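Local coordinates for TSC1 N-terminal domain (Chaetomium thermophilum, PDB 7A0M), which probably helps bring the TSC complex, a regulator of mTORC1 with GTPase-activating function, to lysosomes by binding phosphoinositide lipids, at residues Arg91-Gln94 / Trp95-Leu99; Ala74-Ala77 / Val78-Leu82; Gly140-Pro143 / Trp144-Leu148; Met118-Thr121 / Leu122-Ser126; Val172-Asp175 / Ala176-Phe180. All blocks are in the same frame, centred on the assembly; numbering follows the deposited sequence.

Contact 1: residues Arg91-Gln94 / Trp95-Leu99; sequences RTFQ and WWDKL
Phe93 and Asp97 meet one helical turn apart on helix 89-105. Phe93 CE2 lies 3.8 Å from Asp97 OD2. Asp97 CB sits over one face of the ring, displaced toward its rim, and the ring and carboxylate planes are 49° apart. Asp97 has CG anti to the backbone N (chi1 -166°), which brings OD2 within touch of the ring. The same ring makes a lighter contact with Trp96, CE1 to CE3 at 4.4 Å. The backbone beneath is tight. Asp97 N donates to Phe93 O at 2.6 Å, and Trp96 N donates to Thr92 O at 2.9 Å in a nearly straight bond. On another flank, Trp95 lays its indole against the preceding turn, with CD1 3.2 Å from Arg91 O.

The side carrying Gln94 and Lys98 is looser. Gln94 is exposed, and of its side chain CB is what meets residues 95-99, close to Trp95 N. Lys98 touches Gln94 O with CB at 3.1 Å, but its amine end leads away.

The polar ends are held by other helices: Asp97 OD1 forms a salt bridge with Arg147 NE, and Trp96 NE1 bonds to Thr121. Within this all-helical array, Trp95 and Leu99 face helices 45-65 and 69-81, while Trp96 packs on helix 113-125 and on Trp144 of helix 142-153.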
# COMPACT_ATOMS: atom_id res chain seq x y z
N ARG B 91 -36.15 -45.89 -13.05
CA ARG B 91 -35.68 -47.27 -12.98
C ARG B 91 -34.18 -47.32 -12.75
O ARG B 91 -33.69 -48.19 -12.02
CB ARG B 91 -36.03 -48.00 -14.29
CG ARG B 91 -37.52 -48.13 -14.56
CD ARG B 91 -38.23 -48.82 -13.40
NE ARG B 91 -39.67 -48.95 -13.59
CZ ARG B 91 -40.49 -49.61 -12.77
NH1 ARG B 91 -40.04 -50.22 -11.69
NH2 ARG B 91 -41.80 -49.64 -13.01
N THR B 92 -33.45 -46.40 -13.36
CA THR B 92 -32.01 -46.35 -13.18
C THR B 92 -31.64 -45.90 -11.78
O THR B 92 -30.71 -46.44 -11.16
CB THR B 92 -31.40 -45.43 -14.24
OG1 THR B 92 -31.74 -45.91 -15.54
CG2 THR B 92 -29.90 -45.38 -14.10
N PHE B 93 -32.36 -44.91 -11.25
CA PHE B 93 -32.11 -44.46 -9.88
C PHE B 93 -32.42 -45.56 -8.87
O PHE B 93 -31.68 -45.74 -7.91
CB PHE B 93 -32.93 -43.20 -9.58
CG PHE B 93 -32.81 -42.73 -8.15
CD1 PHE B 93 -31.70 -42.02 -7.74
CD2 PHE B 93 -33.81 -43.01 -7.23
CE1 PHE B 93 -31.59 -41.59 -6.43
CE2 PHE B 93 -33.70 -42.58 -5.92
CZ PHE B 93 -32.59 -41.87 -5.52
N GLN B 94 -33.52 -46.29 -9.08
CA GLN B 94 -33.88 -47.38 -8.18
C GLN B 94 -32.77 -48.42 -8.09
O GLN B 94 -32.51 -48.96 -7.02
CB GLN B 94 -35.18 -48.02 -8.66
CG GLN B 94 -36.41 -47.16 -8.43
CD GLN B 94 -37.62 -47.70 -9.16
OE1 GLN B 94 -37.68 -48.87 -9.53
NE2 GLN B 94 -38.60 -46.83 -9.40
N TRP B 95 -32.10 -48.69 -9.21
CA TRP B 95 -31.01 -49.66 -9.19
C TRP B 95 -29.76 -49.05 -8.56
O TRP B 95 -29.08 -49.70 -7.76
CB TRP B 95 -30.73 -50.17 -10.60
CG TRP B 95 -31.66 -51.26 -11.02
CD1 TRP B 95 -32.66 -51.17 -11.94
CD2 TRP B 95 -31.71 -52.60 -10.50
NE1 TRP B 95 -33.31 -52.38 -12.05
CE2 TRP B 95 -32.75 -53.27 -11.17
CE3 TRP B 95 -30.96 -53.29 -9.54
CZ2 TRP B 95 -33.06 -54.60 -10.92
CZ3 TRP B 95 -31.28 -54.61 -9.29
CH2 TRP B 95 -32.32 -55.25 -9.97
N TRP B 96 -29.44 -47.81 -8.94
CA TRP B 96 -28.33 -47.10 -8.31
C TRP B 96 -28.55 -46.97 -6.81
O TRP B 96 -27.63 -47.19 -6.01
CB TRP B 96 -28.15 -45.73 -8.98
CG TRP B 96 -26.95 -44.95 -8.54
CD1 TRP B 96 -25.76 -44.85 -9.19
CD2 TRP B 96 -26.85 -44.10 -7.39
NE1 TRP B 96 -24.91 -44.02 -8.49
CE2 TRP B 96 -25.56 -43.54 -7.39
CE3 TRP B 96 -27.73 -43.77 -6.35
CZ2 TRP B 96 -25.12 -42.67 -6.39
CZ3 TRP B 96 -27.29 -42.90 -5.36
CH2 TRP B 96 -26.00 -42.37 -5.39
N ASP B 97 -29.77 -46.60 -6.40
CA ASP B 97 -30.10 -46.53 -4.98
C ASP B 97 -29.98 -47.90 -4.32
O ASP B 97 -29.53 -48.01 -3.17
CB ASP B 97 -31.52 -45.99 -4.82
CG ASP B 97 -31.83 -45.55 -3.40
OD1 ASP B 97 -30.97 -45.72 -2.51
OD2 ASP B 97 -32.95 -45.05 -3.16
N LYS B 98 -30.37 -48.96 -5.04
CA LYS B 98 -30.34 -50.30 -4.48
C LYS B 98 -28.92 -50.83 -4.32
O LYS B 98 -28.65 -51.59 -3.39
CB LYS B 98 -31.19 -51.22 -5.36
CG LYS B 98 -31.40 -52.63 -4.87
CD LYS B 98 -32.28 -53.35 -5.87
CE LYS B 98 -32.66 -54.73 -5.40
NZ LYS B 98 -33.42 -54.71 -4.12
N LEU B 99 -28.01 -50.45 -5.21
CA LEU B 99 -26.64 -50.96 -5.20
C LEU B 99 -25.67 -50.09 -4.41
O LEU B 99 -24.52 -50.51 -4.23
CB LEU B 99 -26.12 -51.11 -6.63
CG LEU B 99 -26.91 -52.01 -7.59
CD1 LEU B 99 -26.12 -52.25 -8.86
CD2 LEU B 99 -27.29 -53.31 -6.93

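Contact 2: residues Ala74-Ala77 / Val78-Leu82; sequences AFVA and VLRQL
Val76 O is approached by both the backbone and the side chain of Arg80. Arg80 N donates to it at 2.8 Å, the shortest hydrogen bond between the two segments. Arg80 CG lies 3.1 Å from the same oxygen, and CD follows at a longer distance. This comes from the first torsion of Arg80 (chi1 -67°), which sets CG opposite the carbonyl carbon and beside its own backbone N. The chain then bends at chi3. On the way, CD brushes Val76 CG1 at 4.0 Å, the two side chains crossing at a slant. The guanidinium group finds its partner elsewhere: NH2 forms a salt bridge with Glu123.

Next to this pair, Phe75 and Leu79 pair one turn apart. Phe75 CE2 and Leu79 CD2 are 4.2 Å apart, a loose apolar touch. Beneath it, Leu79 N donates to Phe75 O at 2.9 Å. On another side of the helix, Val78 points CG2 back at Ala74 O, 3.2 Å away, while its N-H bonds to that same oxygen at 3.1 Å. Such i to i+4 bonds are the regular alpha-helical pattern. One of them is weak: Gln81 N to Ala77 O, at 3.3 Å.

Four helices surround this one. Ala74 and Val78 pack on Phe19 of helix 9-21. Phe75 meets Trp61 of helix 45-65 and Trp95 of helix 89-105. Leu79 rests on Leu99, also of helix 89-105, and Val76 and Arg80 lie along helix 113-125 at Ser116.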
# COMPACT_ATOMS: atom_id res chain seq x y z
N ALA B 74 -19.90 -58.18 -11.29
CA ALA B 74 -20.43 -58.70 -12.55
C ALA B 74 -21.83 -58.16 -12.82
O ALA B 74 -22.15 -57.78 -13.95
CB ALA B 74 -20.43 -60.22 -12.54
N PHE B 75 -22.68 -58.13 -11.79
CA PHE B 75 -24.04 -57.63 -11.95
C PHE B 75 -24.06 -56.16 -12.34
O PHE B 75 -24.91 -55.74 -13.14
CB PHE B 75 -24.84 -57.86 -10.67
CG PHE B 75 -26.28 -57.45 -10.77
CD1 PHE B 75 -27.20 -58.28 -11.39
CD2 PHE B 75 -26.72 -56.25 -10.24
CE1 PHE B 75 -28.53 -57.92 -11.48
CE2 PHE B 75 -28.05 -55.88 -10.33
CZ PHE B 75 -28.96 -56.72 -10.95
N VAL B 76 -23.14 -55.36 -11.79
CA VAL B 76 -23.10 -53.95 -12.15
C VAL B 76 -22.71 -53.79 -13.61
O VAL B 76 -23.26 -52.93 -14.32
CB VAL B 76 -22.13 -53.19 -11.22
CG1 VAL B 76 -21.96 -51.75 -11.68
CG2 VAL B 76 -22.64 -53.22 -9.79
N ALA B 77 -21.78 -54.62 -14.10
CA ALA B 77 -21.40 -54.56 -15.50
C ALA B 77 -22.60 -54.86 -16.40
O ALA B 77 -22.78 -54.21 -17.44
CB ALA B 77 -20.26 -55.54 -15.78
N VAL B 78 -23.42 -55.84 -16.02
CA VAL B 78 -24.63 -56.13 -16.78
C VAL B 78 -25.61 -54.97 -16.70
O VAL B 78 -26.24 -54.59 -17.69
CB VAL B 78 -25.27 -57.43 -16.27
CG1 VAL B 78 -26.43 -57.81 -17.15
CG2 VAL B 78 -24.25 -58.54 -16.22
N LEU B 79 -25.75 -54.38 -15.51
CA LEU B 79 -26.68 -53.28 -15.33
C LEU B 79 -26.25 -52.04 -16.11
O LEU B 79 -27.10 -51.27 -16.56
CB LEU B 79 -26.83 -52.96 -13.84
CG LEU B 79 -28.02 -52.10 -13.43
CD1 LEU B 79 -29.31 -52.69 -13.97
CD2 LEU B 79 -28.07 -52.04 -11.92
N ARG B 80 -24.94 -51.83 -16.27
CA ARG B 80 -24.46 -50.70 -17.06
C ARG B 80 -24.83 -50.85 -18.53
O ARG B 80 -25.29 -49.89 -19.16
CB ARG B 80 -22.95 -50.55 -16.89
CG ARG B 80 -22.52 -50.16 -15.49
CD ARG B 80 -21.01 -50.19 -15.29
NE ARG B 80 -20.30 -49.43 -16.32
CZ ARG B 80 -18.99 -49.50 -16.51
NH1 ARG B 80 -18.24 -50.29 -15.76
NH2 ARG B 80 -18.42 -48.78 -17.47
N GLN B 81 -24.64 -52.04 -19.09
CA GLN B 81 -24.93 -52.24 -20.51
C GLN B 81 -26.42 -52.22 -20.80
O GLN B 81 -26.83 -51.76 -21.87
CB GLN B 81 -24.32 -53.56 -20.98
CG GLN B 81 -22.83 -53.68 -20.77
CD GLN B 81 -22.30 -54.99 -21.29
OE1 GLN B 81 -22.89 -55.59 -22.19
NE2 GLN B 81 -21.19 -55.46 -20.72
N LEU B 82 -27.25 -52.70 -19.88
CA LEU B 82 -28.69 -52.75 -20.07
C LEU B 82 -29.39 -51.47 -19.61
O LEU B 82 -30.62 -51.40 -19.69
CB LEU B 82 -29.29 -53.95 -19.33
CG LEU B 82 -29.13 -55.31 -20.01
CD1 LEU B 82 -29.60 -56.42 -19.08
CD2 LEU B 82 -29.90 -55.35 -21.32

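Contact 3: residues Gly140-Pro143 / Trp144-Leu148; sequences GFIP and WLNRL
Phe141 and Trp144 form an edge-to-face pair at the start of helix 142-153. The phenyl ring turns its edge to the five-membered ring of the indole. The planes stand at 63° and the centroids are 5.2 Å apart. The closest atoms are Phe141 CD1 and Trp144 CD1, at 3.6 Å, with the phenyl carbon over the indole face near its rim. Trp144 has chi1 -55°, with CG beside its own backbone N, and this swings the indole back toward the beginning of the helix. Pro143 CG touches the indole obliquely, 4.0 Å from Trp144 CD1.

Phe141 holds the N-cap position, so the aromatic pair spans the first turn. Its carbonyl oxygen accepts the N-H of Leu145 at 2.9 Å. Pro143 fits here because a residue in the first turn need not donate a backbone N-H.

On another side of the turn, Ile142 and Asn146 lie side by side and point the same way. Ile142 CG2 is only 3.2 Å from Asn146 ND2, a tight methyl-to-amide contact. Under it, Asn146 N bonds to Ile142 O at 2.7 Å. With a glycine in place of Asn146, the Ile142 methyl would probably lose its flat neighbour and become freer to shift.

Arg147 leads away from the turn on a chain bent at chi2 and chi3, and its guanidinium pairs with Asp97 and Asp101 of helix 89-105. Leu145 packs on Phe188 and Ala191 of helix 185-196. Phe180 of helix 168-183 meets the rings of both Phe141 and Trp144.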
# COMPACT_ATOMS: atom_id res chain seq x y z
N GLY B 140 -34.09 -31.78 -8.63
CA GLY B 140 -33.13 -32.31 -9.58
C GLY B 140 -32.39 -33.53 -9.06
O GLY B 140 -32.99 -34.57 -8.79
N PHE B 141 -31.07 -33.40 -8.92
CA PHE B 141 -30.21 -34.47 -8.43
C PHE B 141 -30.16 -34.55 -6.91
O PHE B 141 -29.32 -35.29 -6.38
CB PHE B 141 -28.80 -34.31 -9.00
CG PHE B 141 -28.69 -34.71 -10.45
CD1 PHE B 141 -28.80 -36.04 -10.82
CD2 PHE B 141 -28.47 -33.76 -11.43
CE1 PHE B 141 -28.69 -36.42 -12.15
CE2 PHE B 141 -28.37 -34.13 -12.76
CZ PHE B 141 -28.48 -35.46 -13.12
N ILE B 142 -31.01 -33.80 -6.21
CA ILE B 142 -30.97 -33.78 -4.74
C ILE B 142 -31.12 -35.17 -4.13
O ILE B 142 -30.34 -35.51 -3.22
CB ILE B 142 -32.00 -32.78 -4.20
CG1 ILE B 142 -31.54 -31.34 -4.49
CG2 ILE B 142 -32.21 -32.97 -2.71
CD1 ILE B 142 -32.39 -30.29 -3.82
N PRO B 143 -32.08 -36.01 -4.54
CA PRO B 143 -32.19 -37.34 -3.91
C PRO B 143 -30.95 -38.20 -4.09
O PRO B 143 -30.62 -39.00 -3.22
CB PRO B 143 -33.42 -37.96 -4.59
CG PRO B 143 -33.52 -37.24 -5.89
CD PRO B 143 -33.12 -35.84 -5.57
N TRP B 144 -30.26 -38.04 -5.22
CA TRP B 144 -28.97 -38.69 -5.41
C TRP B 144 -27.97 -38.15 -4.40
O TRP B 144 -27.27 -38.91 -3.72
CB TRP B 144 -28.47 -38.42 -6.83
CG TRP B 144 -29.42 -38.80 -7.93
CD1 TRP B 144 -30.47 -38.05 -8.37
CD2 TRP B 144 -29.32 -39.92 -8.84
NE1 TRP B 144 -31.09 -38.67 -9.43
CE2 TRP B 144 -30.40 -39.81 -9.74
CE3 TRP B 144 -28.46 -41.01 -8.94
CZ2 TRP B 144 -30.63 -40.75 -10.74
CZ3 TRP B 144 -28.69 -41.95 -9.94
CH2 TRP B 144 -29.77 -41.81 -10.83
N LEU B 145 -27.90 -36.82 -4.30
CA LEU B 145 -26.94 -36.16 -3.42
C LEU B 145 -27.21 -36.46 -1.94
O LEU B 145 -26.27 -36.72 -1.18
CB LEU B 145 -26.99 -34.66 -3.68
CG LEU B 145 -26.34 -34.21 -4.99
CD1 LEU B 145 -26.92 -32.89 -5.45
CD2 LEU B 145 -24.84 -34.12 -4.83
N ASN B 146 -28.48 -36.43 -1.53
CA ASN B 146 -28.80 -36.66 -0.12
C ASN B 146 -28.36 -38.05 0.32
O ASN B 146 -27.85 -38.23 1.44
CB ASN B 146 -30.29 -36.47 0.13
CG ASN B 146 -30.71 -35.02 0.12
OD1 ASN B 146 -29.88 -34.12 0.29
ND2 ASN B 146 -32.00 -34.77 -0.06
N ARG B 147 -28.55 -39.06 -0.53
CA ARG B 147 -28.06 -40.39 -0.22
C ARG B 147 -26.55 -40.40 -0.08
O ARG B 147 -26.00 -41.00 0.85
CB ARG B 147 -28.51 -41.38 -1.30
CG ARG B 147 -29.90 -41.95 -1.06
CD ARG B 147 -29.83 -43.14 -0.11
NE ARG B 147 -29.67 -44.39 -0.84
CZ ARG B 147 -29.04 -45.46 -0.36
NH1 ARG B 147 -28.48 -45.42 0.83
NH2 ARG B 147 -28.96 -46.56 -1.10
N LEU B 148 -25.85 -39.72 -0.99
CA LEU B 148 -24.40 -39.63 -0.89
C LEU B 148 -23.97 -38.80 0.31
O LEU B 148 -23.00 -39.15 1.00
CB LEU B 148 -23.83 -39.02 -2.18
CG LEU B 148 -24.01 -39.81 -3.47
CD1 LEU B 148 -23.37 -39.06 -4.63
CD2 LEU B 148 -23.40 -41.20 -3.33

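Contact 4: residues Met118-Thr121 / Leu122-Ser126; sequences MDFT and LEILS
Phe120 offers one ring face to the terminal methyl of Ile124. Ile124 CD1 lies 3.8 Å from the ring centroid and 16° off the ring normal, a CH-pi contact between neighbouring turns of helix 113-125. The ring gets there with CG anti to the backbone N (chi1 -179°). In Ile124, CG1 beside its own N lets CD1 turn back over the ring. Four i to i+4 backbone bonds join the two segments, among them Leu122 N to Met118 O at 2.8 Å.

Glu123 approaches the same ring at its edge. OE1 is 4.2 Å from Phe120 CD1, with the carboxylate and ring planes 87° apart. Its CG lies 3.1 Å from Asp119 O. OE2 forms a salt bridge with Arg80 of helix 69-81, which also lies against Asp119. With Glu123 cut back to an alanine, Arg80 would probably lose its carboxylate mate and its guanidinium would be freer to turn.

Met118, present as selenomethionine, lays CE 3.7 Å from Leu122 CD2. Thr121 OG1 bonds to Phe117 O and to Trp96 NE1, linking this helix to helix 89-105. Leu125 faces Phe180 of helix 168-183. At the helix end, Ser126 OG donates to Leu122 O at 3.2 Å.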
# COMPACT_ATOMS: atom_id res chain seq x y z
N MSE B 118 -18.59 -46.38 -9.97
CA MSE B 118 -18.29 -44.99 -10.28
C MSE B 118 -18.51 -44.71 -11.76
O MSE B 118 -19.09 -43.69 -12.13
CB MSE B 118 -16.85 -44.64 -9.88
CG MSE B 118 -16.53 -43.17 -10.02
SE MSE B 118 -17.68 -42.08 -8.89
CE MSE B 118 -17.72 -40.46 -9.96
N ASP B 119 -18.03 -45.63 -12.61
CA ASP B 119 -18.26 -45.49 -14.04
C ASP B 119 -19.74 -45.61 -14.37
O ASP B 119 -20.24 -44.91 -15.27
CB ASP B 119 -17.45 -46.54 -14.80
CG ASP B 119 -15.95 -46.28 -14.74
OD1 ASP B 119 -15.56 -45.09 -14.77
OD2 ASP B 119 -15.18 -47.25 -14.65
N PHE B 120 -20.46 -46.48 -13.66
CA PHE B 120 -21.92 -46.52 -13.80
C PHE B 120 -22.53 -45.18 -13.44
O PHE B 120 -23.44 -44.70 -14.13
CB PHE B 120 -22.50 -47.63 -12.93
CG PHE B 120 -24.00 -47.76 -13.03
CD1 PHE B 120 -24.63 -47.78 -14.26
CD2 PHE B 120 -24.77 -47.86 -11.88
CE1 PHE B 120 -26.01 -47.90 -14.34
CE2 PHE B 120 -26.14 -47.98 -11.96
CZ PHE B 120 -26.76 -48.00 -13.19
N THR B 121 -22.05 -44.55 -12.37
CA THR B 121 -22.53 -43.23 -11.99
C THR B 121 -22.21 -42.20 -13.07
O THR B 121 -23.05 -41.36 -13.40
CB THR B 121 -21.92 -42.82 -10.65
OG1 THR B 121 -22.30 -43.75 -9.64
CG2 THR B 121 -22.38 -41.43 -10.26
N LEU B 122 -20.99 -42.25 -13.62
CA LEU B 122 -20.60 -41.30 -14.65
C LEU B 122 -21.42 -41.48 -15.92
O LEU B 122 -21.76 -40.50 -16.60
CB LEU B 122 -19.11 -41.42 -14.94
CG LEU B 122 -18.17 -41.02 -13.80
CD1 LEU B 122 -16.73 -41.40 -14.11
CD2 LEU B 122 -18.29 -39.53 -13.52
N GLU B 123 -21.74 -42.73 -16.27
CA GLU B 123 -22.55 -42.98 -17.46
C GLU B 123 -23.96 -42.45 -17.30
O GLU B 123 -24.56 -41.96 -18.26
CB GLU B 123 -22.58 -44.48 -17.76
CG GLU B 123 -21.25 -45.06 -18.22
CD GLU B 123 -21.21 -46.57 -18.12
OE1 GLU B 123 -22.16 -47.15 -17.55
OE2 GLU B 123 -20.23 -47.17 -18.59
N ILE B 124 -24.51 -42.53 -16.08
CA ILE B 124 -25.84 -41.98 -15.82
C ILE B 124 -25.84 -40.47 -16.00
O ILE B 124 -26.76 -39.89 -16.59
CB ILE B 124 -26.30 -42.37 -14.40
CG1 ILE B 124 -26.47 -43.88 -14.29
CG2 ILE B 124 -27.59 -41.66 -14.04
CD1 ILE B 124 -26.77 -44.35 -12.88
N LEU B 125 -24.79 -39.80 -15.51
CA LEU B 125 -24.76 -38.34 -15.54
C LEU B 125 -24.54 -37.78 -16.94
O LEU B 125 -24.93 -36.65 -17.22
CB LEU B 125 -23.66 -37.83 -14.61
CG LEU B 125 -23.84 -38.09 -13.11
CD1 LEU B 125 -22.63 -37.58 -12.34
CD2 LEU B 125 -25.10 -37.41 -12.63
N SER B 126 -23.92 -38.56 -17.83
CA SER B 126 -23.56 -38.08 -19.16
C SER B 126 -24.55 -38.49 -20.25
O SER B 126 -24.20 -38.47 -21.43
CB SER B 126 -22.15 -38.56 -19.52
OG SER B 126 -21.19 -38.07 -18.61

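Contact 5: residues Val172-Asp175 / Ala176-Phe180; sequences VLTD and ALLAF
Helix 168-183 is bonded turn to turn here, with Thr174 and Leu178 touching on one flank. Thr174 CG2 and Leu178 CD1 are 4.2 Å apart, a light contact. The backbone below is firmer: Leu178 N donates to Thr174 O at 2.8 Å with an N-H...O angle of 165°. Leu178 CG also covers that oxygen, 3.4 Å away.

Leu177 folds back over the carbonyl oxygen of Leu173. Its chi1 of -83° places CG beside its own backbone N, and CD1 comes within 3.4 Å of Leu173 O. Leu177 N bonds to the same carbonyl, approaching 34° out of its plane.

These are regular alpha-helical i to i+4 bonds within an array of packed helices. Two alanines follow the same spacing. Ala176 CB lies 3.1 Å from Val172 O, and Ala179 CB lies 3.2 Å from Asp175 O. Both side chains end at CB, and this carbon meets the adjoining helices directly. Ala176 touches Leu148 of helix 142-153, and Ala179 touches Leu125 of helix 113-125. One turn on from Ala176, Phe180 carries its ring among Phe141, Trp144 and Leu148. Its N-H is tied back to Ala176 O at 2.7 Å.

Other flanks point elsewhere. Val172 and Leu173 rest on Leu104 of helix 89-105. Leu177 touches Leu208 and Leu178 touches Phe212, both of helix 199-214. The hydroxyl of Thr174 bonds to Glu170 O one turn earlier, and Trp152 NE1 adds a weak bond to the same OG1.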
# COMPACT_ATOMS: atom_id res chain seq x y z
N VAL B 172 -15.14 -42.87 -3.50
CA VAL B 172 -16.37 -43.07 -4.26
C VAL B 172 -17.42 -42.05 -3.85
O VAL B 172 -18.04 -41.39 -4.70
CB VAL B 172 -16.89 -44.52 -4.09
CG1 VAL B 172 -18.31 -44.64 -4.62
CG2 VAL B 172 -15.98 -45.49 -4.82
N LEU B 173 -17.64 -41.90 -2.54
CA LEU B 173 -18.59 -40.90 -2.06
C LEU B 173 -18.16 -39.50 -2.46
O LEU B 173 -18.99 -38.67 -2.86
CB LEU B 173 -18.74 -41.01 -0.54
CG LEU B 173 -19.63 -42.13 -0.03
CD1 LEU B 173 -19.60 -42.20 1.49
CD2 LEU B 173 -21.06 -41.96 -0.53
N THR B 174 -16.86 -39.21 -2.38
CA THR B 174 -16.37 -37.88 -2.74
C THR B 174 -16.47 -37.64 -4.24
O THR B 174 -17.02 -36.62 -4.68
CB THR B 174 -14.92 -37.71 -2.27
OG1 THR B 174 -14.85 -37.88 -0.85
CG2 THR B 174 -14.40 -36.32 -2.64
N ASP B 175 -15.95 -38.57 -5.05
CA ASP B 175 -15.97 -38.39 -6.49
C ASP B 175 -17.40 -38.33 -7.03
O ASP B 175 -17.69 -37.57 -7.96
CB ASP B 175 -15.19 -39.51 -7.18
CG ASP B 175 -13.71 -39.47 -6.86
OD1 ASP B 175 -13.29 -38.58 -6.10
OD2 ASP B 175 -12.97 -40.33 -7.38
N ALA B 176 -18.30 -39.12 -6.45
CA ALA B 176 -19.69 -39.07 -6.88
C ALA B 176 -20.36 -37.76 -6.48
O ALA B 176 -21.08 -37.16 -7.28
CB ALA B 176 -20.47 -40.26 -6.31
N LEU B 177 -20.12 -37.30 -5.25
CA LEU B 177 -20.66 -36.01 -4.83
C LEU B 177 -20.14 -34.88 -5.70
O LEU B 177 -20.89 -33.98 -6.08
CB LEU B 177 -20.33 -35.75 -3.36
CG LEU B 177 -21.24 -36.39 -2.31
CD1 LEU B 177 -20.59 -36.36 -0.94
CD2 LEU B 177 -22.58 -35.66 -2.27
N LEU B 178 -18.84 -34.91 -6.02
CA LEU B 178 -18.28 -33.89 -6.90
C LEU B 178 -18.82 -34.03 -8.32
O LEU B 178 -19.05 -33.02 -9.00
CB LEU B 178 -16.75 -33.98 -6.88
CG LEU B 178 -16.08 -33.47 -5.60
CD1 LEU B 178 -14.57 -33.47 -5.75
CD2 LEU B 178 -16.60 -32.09 -5.23
N ALA B 179 -19.01 -35.26 -8.79
CA ALA B 179 -19.57 -35.47 -10.12
C ALA B 179 -21.01 -34.99 -10.19
O ALA B 179 -21.40 -34.31 -11.15
CB ALA B 179 -19.47 -36.94 -10.51
N PHE B 180 -21.83 -35.35 -9.20
CA PHE B 180 -23.20 -34.85 -9.14
C PHE B 180 -23.22 -33.34 -8.95
O PHE B 180 -24.08 -32.65 -9.50
CB PHE B 180 -23.97 -35.55 -8.03
CG PHE B 180 -24.53 -36.88 -8.42
CD1 PHE B 180 -25.73 -36.97 -9.11
CD2 PHE B 180 -23.87 -38.05 -8.09
CE1 PHE B 180 -26.25 -38.20 -9.47
CE2 PHE B 180 -24.38 -39.28 -8.44
CZ PHE B 180 -25.57 -39.35 -9.14

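In the fold
The five contacts lie on five different helices of the all-helical N-terminal domain. Contacts 1 and 4 each touch all the others. Trp96 NE1 of contact 1 is 2.9 Å from Thr121 OG1 of contact 4, and Asp97 OD1 of contact 1 is 2.5 Å from Arg147 NE of contact 3. Arg80 NH2 of contact 2 and Glu123 OE2 of contact 4 form a salt bridge at 2.7 Å. Phe180 of contact 5 joins the aromatic core, its CZ 3.3 Å from Trp144 CE3 of contact 3. Contact 2 is at one end of the group. Its centre is about 22 Å from that of contact 3 and about 20 Å from that of contact 5, and it touches neither.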